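Local atomic coordinates of tail spike protein gp49 (Pseudomonas phage LKA1, PDB entry 4RU4), a protein that probably cleaves the O-specific polysaccharide of Pseudomonas as a lyase, serving the phage as its tailspike during entry into the host cell. Residues B[29-34]-B[43-48]; B[77-82]-B[109-114]; B[125-128]-B[133-136]; B[329-334]-B[356-361]; B[401-406]-B[422-427]. All coordinates share one frame; numbering follows the deposited sequence.

How the interactions relate
The five contacts follow one another along the chain without interleaving. Interactions 1 and 2 lie toward the N-terminal end, their centres 16 Å apart: the first packs a loop against the end of a short helix, the second lies where the coiled strands begin. Interactions 4 and 5 are near neighbours, centres 12 Å apart, in the interior of the pectin lyase-like part, and both are apolar contacts between walls of the coil. Interaction 3 stands apart in an Ig-like domain, its centre about 31 Å from that of interaction 4 and about 42 Å from that of interaction 2. All five lie away from the calcium site that includes Gly368 and Asp394.

Interaction 1. Residues B[29-34]-B[43-48]; sequences HPLSER and TVYPHA. With EDO (1,2-ethanediol), chain V; EDO (1,2-ethanediol), chain C.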
# COMPACT_ATOMS: atom_id res chain seq x y z
N HIS B 29 -27.78 -6.15 40.49
CA HIS B 29 -28.73 -7.13 41.00
C HIS B 29 -27.90 -8.27 41.57
O HIS B 29 -27.57 -9.21 40.85
CB HIS B 29 -29.65 -7.64 39.89
CG HIS B 29 -30.40 -6.55 39.19
ND1 HIS B 29 -31.45 -5.88 39.78
CD2 HIS B 29 -30.22 -5.97 37.98
CE1 HIS B 29 -31.90 -4.95 38.95
NE2 HIS B 29 -31.18 -4.99 37.84
N PRO B 30 -27.52 -8.16 42.84
CA PRO B 30 -26.78 -9.28 43.44
C PRO B 30 -27.68 -10.52 43.52
O PRO B 30 -28.92 -10.42 43.52
CB PRO B 30 -26.43 -8.75 44.84
CG PRO B 30 -27.48 -7.69 45.13
CD PRO B 30 -27.76 -7.06 43.79
N LEU B 31 -27.06 -11.69 43.56
CA LEU B 31 -27.77 -12.96 43.68
C LEU B 31 -28.70 -12.97 44.89
O LEU B 31 -29.74 -13.62 44.87
CB LEU B 31 -26.78 -14.13 43.77
CG LEU B 31 -26.06 -14.50 42.48
CD1 LEU B 31 -24.89 -15.43 42.81
CD2 LEU B 31 -27.01 -15.17 41.49
N SER B 32 -28.34 -12.22 45.93
CA SER B 32 -29.17 -12.13 47.13
C SER B 32 -30.59 -11.60 46.84
O SER B 32 -31.52 -11.89 47.58
CB SER B 32 -28.47 -11.29 48.20
OG SER B 32 -28.13 -10.02 47.68
N GLU B 33 -30.77 -10.86 45.76
CA GLU B 33 -32.12 -10.47 45.34
C GLU B 33 -33.01 -11.67 45.02
O GLU B 33 -34.23 -11.58 45.10
CB GLU B 33 -32.09 -9.53 44.14
CG GLU B 33 -31.64 -8.12 44.49
CD GLU B 33 -31.68 -7.15 43.30
OE1 GLU B 33 -32.10 -7.56 42.20
OE2 GLU B 33 -31.28 -5.98 43.50
N ARG B 34 -32.40 -12.80 44.65
CA ARG B 34 -33.18 -13.95 44.21
C ARG B 34 -33.05 -15.17 45.09
O ARG B 34 -33.96 -15.99 45.12
CB ARG B 34 -32.75 -14.36 42.80
CG ARG B 34 -33.68 -13.91 41.76
CD ARG B 34 -33.17 -14.24 40.38
NE ARG B 34 -33.52 -13.14 39.52
CZ ARG B 34 -33.19 -13.04 38.24
NH1 ARG B 34 -32.49 -13.99 37.64
NH2 ARG B 34 -33.59 -11.97 37.56
N THR B 43 -27.19 -24.03 43.17
CA THR B 43 -28.02 -24.97 42.45
C THR B 43 -28.27 -24.46 41.02
O THR B 43 -28.38 -25.25 40.09
CB THR B 43 -29.35 -25.14 43.16
OG1 THR B 43 -29.09 -25.80 44.41
CG2 THR B 43 -30.30 -25.97 42.32
N VAL B 44 -28.35 -23.15 40.87
CA VAL B 44 -28.61 -22.54 39.56
C VAL B 44 -27.28 -22.16 38.90
O VAL B 44 -27.06 -22.42 37.69
CB VAL B 44 -29.53 -21.32 39.68
CG1 VAL B 44 -29.74 -20.65 38.31
CG2 VAL B 44 -30.88 -21.71 40.33
N TYR B 45 -26.38 -21.57 39.69
CA TYR B 45 -25.07 -21.14 39.18
C TYR B 45 -23.93 -21.79 39.99
O TYR B 45 -23.47 -21.23 40.98
CB TYR B 45 -24.92 -19.62 39.29
CG TYR B 45 -26.04 -18.82 38.66
CD1 TYR B 45 -26.18 -18.75 37.28
CD2 TYR B 45 -26.93 -18.11 39.45
CE1 TYR B 45 -27.20 -18.02 36.70
CE2 TYR B 45 -27.97 -17.35 38.85
CZ TYR B 45 -28.09 -17.32 37.49
OH TYR B 45 -29.10 -16.57 36.88
N PRO B 46 -23.48 -22.98 39.57
CA PRO B 46 -22.54 -23.73 40.41
C PRO B 46 -21.27 -22.96 40.69
O PRO B 46 -20.68 -23.12 41.74
CB PRO B 46 -22.24 -24.97 39.57
CG PRO B 46 -23.45 -25.11 38.67
CD PRO B 46 -23.88 -23.72 38.36
N HIS B 47 -20.86 -22.07 39.79
CA HIS B 47 -19.59 -21.39 40.04
C HIS B 47 -19.72 -19.95 40.59
O HIS B 47 -18.76 -19.19 40.63
CB HIS B 47 -18.68 -21.49 38.81
CG HIS B 47 -18.38 -22.91 38.42
ND1 HIS B 47 -17.96 -23.86 39.33
CD2 HIS B 47 -18.49 -23.55 37.23
CE1 HIS B 47 -17.80 -25.02 38.72
NE2 HIS B 47 -18.12 -24.86 37.45
N ALA B 48 -20.92 -19.61 41.06
CA ALA B 48 -21.09 -18.40 41.86
C ALA B 48 -20.25 -18.52 43.13
O ALA B 48 -20.18 -19.59 43.75
CB ALA B 48 -22.56 -18.23 42.23
C1 EDO V . -22.02 -19.12 36.36
O1 EDO V . -21.99 -18.20 37.42
C2 EDO V . -21.05 -20.22 36.74
O2 EDO V . -21.79 -21.25 37.38
C1 EDO C . -34.27 -9.74 41.10
O1 EDO C . -34.98 -10.94 40.77
C2 EDO C . -33.64 -9.13 39.85
O2 EDO C . -34.64 -8.45 39.07
O HOH W 1 -31.61 -16.79 38.24
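Leu31 fills the tight half of this contact, its two methyl groups dividing the work. Leu31 CD2 meets the Tyr45 ring obliquely, beside its CE2–CD2 bond and 3.6 Å from Tyr45 CE2, while Leu31 CD1 reaches Ala48 CB at 3.7 Å. With CG beside the backbone N and anti to the carbonyl carbon (chi1 -74°), the fork of methyls is directed at both partners. A branched leucine suits the place because one side chain can touch both the ring and the small methyl of alanine, which leaves room for it. The aromatic ring is held from a second direction by its own neighbour: Val44 CG1 sits over the centre of one face, 3.7 Å above the plane. Tyr45 and Ala48 are brought to the same side by a type I turn, closed by Ala48 N and Tyr45 O at 3.0 Å.

The polar margin is looser. Arg34 NH1 stays 4.3 Å from Tyr45 OH, and a water joins them, accepting from Arg34 NH1 at 3.0 Å and donating to Tyr45 OH at 2.9 Å. Each group has a further anchor, Arg34 NH1 on the carbonyl of Gly21 and Tyr45 OH on that of Phe20. A 1,2-ethanediol, probably from the crystallisation liquor, lies at the edge of the guanidinium, where Arg34 NE donates to its O1 at 2.9 Å in an almost straight bond (176°).

In the fold, a short 3-10 segment thus packs against the chain leaving helix 38-44. Helix 55-65 completes the pocket, with Ile55 against Leu31 and Ala58 against Tyr45.

Interaction 2. Residues B[77-82]-B[109-114]; sequences YQINRG and TSVLSC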
# COMPACT_ATOMS: atom_id res chain seq x y z
N TYR B 77 -24.94 -5.08 31.02
CA TYR B 77 -24.79 -6.17 31.98
C TYR B 77 -23.72 -5.87 33.02
O TYR B 77 -22.56 -5.59 32.68
CB TYR B 77 -24.46 -7.44 31.20
CG TYR B 77 -25.50 -7.80 30.16
CD1 TYR B 77 -25.44 -7.28 28.87
CD2 TYR B 77 -26.54 -8.67 30.47
CE1 TYR B 77 -26.39 -7.61 27.93
CE2 TYR B 77 -27.49 -9.02 29.54
CZ TYR B 77 -27.41 -8.48 28.26
OH TYR B 77 -28.37 -8.81 27.32
N GLN B 78 -24.10 -5.91 34.29
CA GLN B 78 -23.19 -5.54 35.37
C GLN B 78 -22.48 -6.77 35.87
O GLN B 78 -23.13 -7.74 36.30
CB GLN B 78 -23.97 -4.89 36.53
CG GLN B 78 -24.99 -3.83 36.05
CD GLN B 78 -24.30 -2.67 35.35
OE1 GLN B 78 -23.52 -1.94 35.97
NE2 GLN B 78 -24.53 -2.53 34.03
N ILE B 79 -21.15 -6.75 35.83
CA ILE B 79 -20.38 -7.90 36.27
C ILE B 79 -19.33 -7.52 37.31
O ILE B 79 -18.73 -6.45 37.24
CB ILE B 79 -19.73 -8.65 35.08
CG1 ILE B 79 -18.67 -7.77 34.40
CG2 ILE B 79 -20.81 -9.12 34.11
CD1 ILE B 79 -17.72 -8.50 33.43
N ASN B 80 -19.13 -8.37 38.30
CA ASN B 80 -18.16 -8.05 39.34
C ASN B 80 -16.98 -9.00 39.27
O ASN B 80 -16.08 -8.95 40.11
CB ASN B 80 -18.82 -8.15 40.72
CG ASN B 80 -19.30 -9.55 41.01
OD1 ASN B 80 -20.22 -10.04 40.35
ND2 ASN B 80 -18.67 -10.20 41.98
N ARG B 81 -16.98 -9.87 38.27
CA ARG B 81 -15.87 -10.83 38.08
C ARG B 81 -15.65 -10.98 36.60
O ARG B 81 -16.56 -10.74 35.81
CB ARG B 81 -16.24 -12.23 38.60
CG ARG B 81 -16.45 -12.32 40.09
CD ARG B 81 -16.63 -13.76 40.60
NE ARG B 81 -17.08 -13.66 41.98
CZ ARG B 81 -16.27 -13.52 43.01
NH1 ARG B 81 -14.95 -13.53 42.83
NH2 ARG B 81 -16.76 -13.39 44.23
N GLY B 82 -14.47 -11.45 36.22
CA GLY B 82 -14.21 -11.67 34.82
C GLY B 82 -15.10 -12.77 34.25
O GLY B 82 -15.52 -13.68 34.96
N THR B 109 -8.54 -10.09 36.53
CA THR B 109 -7.47 -9.61 35.66
C THR B 109 -8.01 -9.05 34.35
O THR B 109 -7.51 -8.04 33.85
CB THR B 109 -6.50 -10.77 35.39
OG1 THR B 109 -5.95 -11.22 36.63
CG2 THR B 109 -5.35 -10.31 34.50
N SER B 110 -9.04 -9.71 33.79
CA SER B 110 -9.59 -9.35 32.49
C SER B 110 -11.12 -9.33 32.51
O SER B 110 -11.75 -10.08 33.26
CB SER B 110 -9.13 -10.37 31.41
OG SER B 110 -7.73 -10.54 31.46
N VAL B 111 -11.71 -8.48 31.68
CA VAL B 111 -13.18 -8.47 31.58
C VAL B 111 -13.68 -9.75 30.92
O VAL B 111 -14.62 -10.39 31.40
CB VAL B 111 -13.71 -7.25 30.81
CG1 VAL B 111 -15.25 -7.27 30.82
CG2 VAL B 111 -13.20 -5.94 31.46
N LEU B 112 -13.04 -10.13 29.81
CA LEU B 112 -13.42 -11.28 29.03
C LEU B 112 -12.11 -11.98 28.70
O LEU B 112 -11.12 -11.32 28.33
CB LEU B 112 -14.10 -10.78 27.75
CG LEU B 112 -15.06 -11.61 26.93
CD1 LEU B 112 -16.08 -12.22 27.88
CD2 LEU B 112 -15.77 -10.75 25.89
N SER B 113 -12.06 -13.30 28.87
CA SER B 113 -10.81 -14.00 28.60
C SER B 113 -11.01 -15.43 28.15
O SER B 113 -11.95 -16.12 28.58
CB SER B 113 -9.87 -13.96 29.82
OG SER B 113 -10.42 -14.67 30.92
N CYS B 114 -10.11 -15.87 27.27
CA CYS B 114 -10.07 -17.27 26.87
C CYS B 114 -8.62 -17.71 26.80
O CYS B 114 -7.79 -17.03 26.19
CB CYS B 114 -10.74 -17.50 25.51
SG CYS B 114 -10.89 -19.28 25.16
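The flat groups here are the peptides of Ser110 and Val111, whose carbonyl oxygens approach the alpha carbon of Gly82; no aromatic ring of either segment takes part. Gly82 CA lies 3.3 Å from Ser110 O and 3.7 Å from Val111 O, so two successive carbonyl oxygens close in on one alpha carbon. Glycine suits this place because a beta carbon there would point at 109-114 and run into Ser110 O; the lack of a side chain is what permits the approach, with the alpha carbons of Gly82 and Val111 4.7 Å apart. Trp57 of helix 55-65 packs against Ile79 and donates from NE1 to Gly82 O.

Beside the peptide contact lies a small apolar one. Ile79 CD1 touches Val111 CG1 at 3.8 Å, the two side chains crossing at about a right angle and meeting methyl to methyl. Ile79 carries CG1 between its backbone N and its carbonyl carbon (chi1 65°), and this longer branch, ending in CD1, spans the gap. On Val111 the CA–CB bond leads away from 77-82, yet CG1 turns beside the carbonyl carbon (chi1 -177°) and can still be reached. Val111 also packs on Pro102 and Pro219. Ser110 offers its carbonyl to the contact while its OG bonds with Asn221.

Both segments turn corners, at Asn80 and Arg81 in one and at Thr109, Val111 and Leu112 in the other. Strand 75-79 pairs in parallel with 98-107, and strand 82-86 with 113-120, as expected where successive coils of a parallel beta-helix bend from one face to the next.

Interaction 3. Residues B[125-128]-B[133-136]; sequences SSVS and TIDF
Ser125 and Asp135 carry the polar half of the contact. Ser125 N donates to Asp135 O at 2.9 Å with an N-H...O angle of 159°. The return bond is made through water: one molecule donates to Ser125 O and accepts from Asp135 N, which it meets at 2.8 Å. The side chains are likewise joined by solvent. Ser125 OG keeps beside its own backbone N (chi1 -58°), and from there two waters link it to Asp135, one donating to the backbone O and the other to OD2, which it meets at 3.1 Å. A short hydroxyl and a carboxylate suit this wet margin, where both can hold water.

Farther along, Val127 CG2 lies against the backbone carbonyl Thr133 O (3.6 Å) and makes one apolar contact, with Ile134 CD1 (4.1 Å), a loose touch made possible because that methyl stands opposite the backbone N of Val127. Both segments lie within the range of an Ig-like domain, and 125-128, which is not a regular strand, runs roughly antiparallel to 133-135, joined to it by one direct backbone bond and one through water.

Strand 133-135 is itself held on the antiparallel strand 180-183, through the backbones of Ile134 and Val181. Asp135 OD1 has a weak bond to Thr180 OG1 in addition to the water on its other oxygen. Across from it the backbone of Val127 bonds to Tyr191, and its side chain rests on Leu187, while Ile134 packs against Ile124.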
# COMPACT_ATOMS: atom_id res chain seq x y z
N SER B 125 15.64 -32.82 16.98
CA SER B 125 17.04 -32.65 16.58
C SER B 125 17.29 -31.19 16.26
O SER B 125 16.36 -30.46 15.92
CB SER B 125 17.33 -33.41 15.29
OG SER B 125 17.06 -34.77 15.43
N SER B 126 18.55 -30.77 16.34
CA SER B 126 18.96 -29.45 15.85
C SER B 126 18.51 -29.21 14.41
O SER B 126 18.51 -30.12 13.58
CB SER B 126 20.48 -29.31 16.00
OG SER B 126 20.81 -29.42 17.37
N VAL B 127 18.14 -27.97 14.11
CA VAL B 127 17.60 -27.64 12.80
C VAL B 127 18.15 -26.26 12.35
O VAL B 127 18.42 -25.38 13.19
CB VAL B 127 16.04 -27.68 12.83
CG1 VAL B 127 15.47 -26.64 13.81
CG2 VAL B 127 15.45 -27.53 11.42
N SER B 128 18.34 -26.10 11.04
CA SER B 128 18.87 -24.85 10.49
C SER B 128 17.76 -23.85 10.18
O SER B 128 16.60 -24.22 9.98
CB SER B 128 19.68 -25.12 9.22
OG SER B 128 20.82 -25.92 9.50
N THR B 133 11.70 -28.88 7.72
CA THR B 133 11.63 -30.25 8.22
C THR B 133 12.12 -30.37 9.66
O THR B 133 13.21 -29.92 10.01
CB THR B 133 12.47 -31.20 7.36
OG1 THR B 133 12.10 -31.04 5.99
CG2 THR B 133 12.24 -32.65 7.78
N ILE B 134 11.30 -31.01 10.49
CA ILE B 134 11.58 -31.14 11.90
C ILE B 134 11.56 -32.62 12.28
O ILE B 134 10.60 -33.34 11.95
CB ILE B 134 10.47 -30.44 12.76
CG1 ILE B 134 10.30 -28.97 12.35
CG2 ILE B 134 10.78 -30.56 14.23
CD1 ILE B 134 11.53 -28.12 12.57
N ASP B 135 12.61 -33.06 12.97
CA ASP B 135 12.75 -34.45 13.40
C ASP B 135 12.53 -34.61 14.91
O ASP B 135 13.37 -34.19 15.72
CB ASP B 135 14.16 -34.98 13.05
CG ASP B 135 14.40 -35.03 11.55
OD1 ASP B 135 13.45 -35.30 10.79
OD2 ASP B 135 15.56 -34.78 11.14
N PHE B 136 11.41 -35.23 15.28
CA PHE B 136 11.05 -35.43 16.67
C PHE B 136 11.68 -36.69 17.23
O PHE B 136 11.86 -37.68 16.51
CB PHE B 136 9.53 -35.50 16.81
CG PHE B 136 8.86 -34.15 16.75
CD1 PHE B 136 8.47 -33.60 15.54
CD2 PHE B 136 8.64 -33.43 17.91
CE1 PHE B 136 7.85 -32.35 15.48
CE2 PHE B 136 8.03 -32.17 17.87
CZ PHE B 136 7.65 -31.63 16.63
O HOH W 2 14.70 -31.29 13.73
O HOH W 3 14.98 -36.09 17.23
O HOH W 4 17.48 -36.04 13.25

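Interaction 4. Residues B[329-334]-B[356-361]; sequences ADFHGN and ISYRHC
Phe331 offers the largest bump of the contact, and Ile356 and Tyr358 form the hollow that takes it. Ile356 CG2 lies 3.5 Å from Phe331 CE2 and equally near CD2. The two methyls of the isoleucine, on separate branches, both lie on one side of the ring, CD1 over the face and CG2 out beside CD2 and CE2. Phe331 CG lies beside the backbone N, anti to the carbonyl carbon (chi1 -67°), and the side chain slides past Ile356 in the opposite direction instead of meeting it head on.

The other wall of the hollow is the end of Tyr358, which comes from the other side of the phenyl plane. Its OH stands 3.8 Å from Phe331 CD2, and its CZ is 4.2 Å from Phe331 CE2, an oblique meeting. Farther down, Ala329 CB lies near the plane of the tyrosine ring, 4.3 Å from Tyr358 CE2; the small methyl fits against the ring's edge. Tyr358 OH also passes Ala329 O at 3.8 Å, but its hydrogen bond goes to Thr350 O, which satisfies a hydroxyl buried among apolar groups. Tyr340 extends the packing: its ring meets that of Tyr358 nearly parallel, at about 5°, and that of Phe331 at about 60°.

Beyond the hollow, His360 meets its counterparts on both neighbouring subunits edge to face. The touching parts, 329-331 and 356-358, run in nearly opposite directions, without a backbone bond between them, and their inward rings and methyls form a packed interior, as in the parallel beta-helix of pectin lyase-like proteins.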
# COMPACT_ATOMS: atom_id res chain seq x y z
N ALA B 329 2.92 4.28 17.78
CA ALA B 329 2.94 2.96 17.13
C ALA B 329 4.14 2.19 17.61
O ALA B 329 5.26 2.63 17.41
CB ALA B 329 2.98 3.09 15.63
N ASP B 330 3.92 1.04 18.26
CA ASP B 330 5.04 0.35 18.93
C ASP B 330 5.34 -1.04 18.35
O ASP B 330 4.45 -1.75 17.90
CB ASP B 330 4.77 0.25 20.45
CG ASP B 330 5.79 -0.61 21.16
OD1 ASP B 330 6.85 -0.07 21.57
OD2 ASP B 330 5.55 -1.85 21.27
N PHE B 331 6.63 -1.39 18.31
CA PHE B 331 7.10 -2.77 18.34
C PHE B 331 8.17 -2.80 19.42
O PHE B 331 8.99 -1.88 19.50
CB PHE B 331 7.81 -3.14 17.03
CG PHE B 331 6.92 -3.20 15.82
CD1 PHE B 331 5.95 -4.19 15.71
CD2 PHE B 331 7.11 -2.31 14.76
CE1 PHE B 331 5.14 -4.25 14.59
CE2 PHE B 331 6.30 -2.39 13.64
CZ PHE B 331 5.32 -3.38 13.55
N HIS B 332 8.21 -3.84 20.25
CA HIS B 332 9.37 -4.06 21.14
C HIS B 332 10.51 -4.82 20.44
O HIS B 332 10.35 -5.33 19.32
CB HIS B 332 8.95 -4.80 22.42
CG HIS B 332 8.34 -3.91 23.46
ND1 HIS B 332 7.33 -3.02 23.16
CD2 HIS B 332 8.59 -3.78 24.78
CE1 HIS B 332 7.00 -2.36 24.26
NE2 HIS B 332 7.74 -2.81 25.26
N GLY B 333 11.68 -4.87 21.08
CA GLY B 333 12.84 -5.49 20.45
C GLY B 333 12.79 -6.98 20.18
O GLY B 333 13.77 -7.54 19.66
N ASN B 334 11.71 -7.65 20.57
CA ASN B 334 11.58 -9.04 20.14
C ASN B 334 10.68 -9.24 18.92
O ASN B 334 10.08 -10.30 18.76
CB ASN B 334 11.11 -9.94 21.30
CG ASN B 334 9.66 -9.68 21.69
OD1 ASN B 334 9.17 -8.57 21.56
ND2 ASN B 334 8.97 -10.72 22.17
N ILE B 356 11.83 -4.56 10.22
CA ILE B 356 10.58 -3.84 10.50
C ILE B 356 10.33 -2.76 9.43
O ILE B 356 11.26 -2.07 9.03
CB ILE B 356 10.71 -3.13 11.84
CG1 ILE B 356 10.99 -4.14 12.97
CG2 ILE B 356 9.47 -2.24 12.11
CD1 ILE B 356 10.01 -5.29 13.11
N SER B 357 9.09 -2.62 8.97
CA SER B 357 8.81 -1.62 7.93
C SER B 357 7.56 -0.82 8.28
O SER B 357 6.64 -1.35 8.93
CB SER B 357 8.62 -2.30 6.56
OG SER B 357 9.60 -3.32 6.35
N TYR B 358 7.56 0.44 7.85
CA TYR B 358 6.36 1.28 7.78
C TYR B 358 6.15 1.58 6.31
O TYR B 358 7.08 2.04 5.64
CB TYR B 358 6.55 2.58 8.58
CG TYR B 358 6.59 2.31 10.06
CD1 TYR B 358 7.76 1.86 10.66
CD2 TYR B 358 5.44 2.43 10.84
CE1 TYR B 358 7.79 1.56 12.04
CE2 TYR B 358 5.45 2.12 12.20
CZ TYR B 358 6.64 1.69 12.79
OH TYR B 358 6.68 1.37 14.13
N ARG B 359 4.95 1.31 5.79
CA ARG B 359 4.69 1.47 4.35
C ARG B 359 3.44 2.30 4.12
O ARG B 359 2.36 1.93 4.60
CB ARG B 359 4.47 0.12 3.68
CG ARG B 359 5.58 -0.90 3.93
CD ARG B 359 5.23 -2.24 3.29
NE ARG B 359 6.41 -3.09 3.13
CZ ARG B 359 6.67 -4.20 3.81
NH1 ARG B 359 5.82 -4.66 4.72
NH2 ARG B 359 7.79 -4.88 3.56
N HIS B 360 3.58 3.39 3.37
CA HIS B 360 2.42 4.23 3.06
C HIS B 360 1.67 4.63 4.33
O HIS B 360 0.43 4.68 4.33
CB HIS B 360 1.49 3.51 2.06
CG HIS B 360 1.98 3.58 0.64
ND1 HIS B 360 1.51 2.76 -0.37
CD2 HIS B 360 2.90 4.39 0.06
CE1 HIS B 360 2.12 3.06 -1.50
NE2 HIS B 360 2.96 4.05 -1.28
N CYS B 361 2.42 4.94 5.39
CA CYS B 361 1.85 5.53 6.59
C CYS B 361 1.98 7.05 6.60
O CYS B 361 2.91 7.61 6.01
CB CYS B 361 2.54 5.00 7.84
SG CYS B 361 2.23 3.25 8.08

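Interaction 5. Residues B[401-406]-B[422-427]; sequences GVIDVG and FLIQGG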
# COMPACT_ATOMS: atom_id res chain seq x y z
N GLY B 401 17.48 12.78 16.05
CA GLY B 401 17.13 13.11 14.67
C GLY B 401 15.62 13.15 14.53
O GLY B 401 14.91 12.71 15.45
N VAL B 402 15.11 13.68 13.42
CA VAL B 402 13.67 13.57 13.13
C VAL B 402 13.36 12.09 12.95
O VAL B 402 12.33 11.58 13.41
CB VAL B 402 13.29 14.38 11.86
CG1 VAL B 402 11.81 14.09 11.44
CG2 VAL B 402 13.55 15.89 12.10
N ILE B 403 14.30 11.40 12.31
CA ILE B 403 14.35 9.95 12.32
C ILE B 403 15.58 9.60 13.15
O ILE B 403 16.71 10.00 12.82
CB ILE B 403 14.52 9.39 10.91
CG1 ILE B 403 13.33 9.83 10.05
CG2 ILE B 403 14.66 7.83 10.95
CD1 ILE B 403 13.59 9.69 8.57
N ASP B 404 15.37 8.89 14.26
CA ASP B 404 16.44 8.75 15.23
C ASP B 404 16.87 7.31 15.46
O ASP B 404 16.01 6.44 15.68
CB ASP B 404 16.02 9.37 16.57
CG ASP B 404 17.19 9.47 17.56
OD1 ASP B 404 18.12 10.26 17.28
OD2 ASP B 404 17.20 8.75 18.59
N VAL B 405 18.18 7.06 15.43
CA VAL B 405 18.72 5.73 15.75
C VAL B 405 19.77 5.87 16.86
O VAL B 405 20.98 5.90 16.61
CB VAL B 405 19.33 5.02 14.50
CG1 VAL B 405 19.62 3.57 14.83
CG2 VAL B 405 18.37 5.14 13.31
N GLY B 406 19.31 5.96 18.11
CA GLY B 406 20.22 6.08 19.24
C GLY B 406 20.88 7.44 19.44
O GLY B 406 21.95 7.51 20.04
N PHE B 422 19.39 0.86 7.36
CA PHE B 422 18.30 1.80 7.60
C PHE B 422 17.96 2.46 6.28
O PHE B 422 18.81 3.13 5.67
CB PHE B 422 18.72 2.84 8.65
CG PHE B 422 18.91 2.24 10.00
CD1 PHE B 422 17.81 1.93 10.79
CD2 PHE B 422 20.18 1.89 10.47
CE1 PHE B 422 17.96 1.33 12.01
CE2 PHE B 422 20.32 1.31 11.72
CZ PHE B 422 19.21 1.02 12.47
N LEU B 423 16.72 2.24 5.83
CA LEU B 423 16.31 2.66 4.49
C LEU B 423 15.18 3.65 4.55
O LEU B 423 14.13 3.35 5.14
CB LEU B 423 15.79 1.45 3.68
CG LEU B 423 16.67 0.20 3.73
CD1 LEU B 423 16.05 -0.96 2.97
CD2 LEU B 423 18.10 0.47 3.25
N ILE B 424 15.34 4.80 3.89
CA ILE B 424 14.27 5.77 3.78
C ILE B 424 14.06 5.93 2.29
O ILE B 424 14.95 6.39 1.57
CB ILE B 424 14.60 7.13 4.43
CG1 ILE B 424 14.70 7.02 5.95
CG2 ILE B 424 13.51 8.16 4.09
CD1 ILE B 424 16.04 6.45 6.43
N GLN B 425 12.89 5.50 1.81
CA GLN B 425 12.65 5.47 0.38
C GLN B 425 11.40 6.26 0.00
O GLN B 425 10.27 5.88 0.32
CB GLN B 425 12.53 4.04 -0.15
CG GLN B 425 13.76 3.14 0.12
CD GLN B 425 13.61 1.77 -0.55
OE1 GLN B 425 12.55 1.45 -1.06
NE2 GLN B 425 14.68 0.98 -0.55
N GLY B 426 11.63 7.34 -0.71
CA GLY B 426 10.53 8.11 -1.26
C GLY B 426 9.71 8.78 -0.17
O GLY B 426 10.19 9.05 0.94
N GLY B 427 8.46 9.08 -0.51
CA GLY B 427 7.58 9.78 0.41
C GLY B 427 7.99 11.22 0.63
O GLY B 427 8.68 11.84 -0.19
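Ile403 pairs with Ile424 and Val405 with Phe422, an order that shows the two strands, from separate sheets, running in opposite senses, with alpha carbons 9.5 and 9.1 Å apart, so that they meet through side chains alone.

Val405 makes the closer fit. Both methyls of the forked valine lie on the same side of the Phe422 ring, CG2 over the face but offset toward the rim and CG1 near the CZ end. The first is a CH-pi contact: Val405 CG2 lies 4.1 Å from the centroid of the Phe422 ring, 14° off the normal. Val405 CG1, placed opposite the backbone N (chi1 -169°), is 3.5 Å from Phe422 CZ. A beta-branched residue thus suits a phenylalanine that comes at it from the opposite direction. Ile403 and Ile424 slide past each other, with CD1 of Ile403 3.9 Å from CG1 of Ile424, an ordinary van der Waals contact made by the longer branches reaching across.

Beside the contact, Gly401 N donates to Asp404 OD1 at 2.9 Å, tying the turn before strand 403-405 together. The ring of Phe422 continues into an aromatic group with Phe382 and Trp351, while Leu441 touches both isoleucines. Gln425 lies at the subunit interface, where its OE1 accepts from Gly427 N of a neighbouring subunit. Alternating residues that fill the centre from two facing sheets are typical of a parallel beta-helix interior.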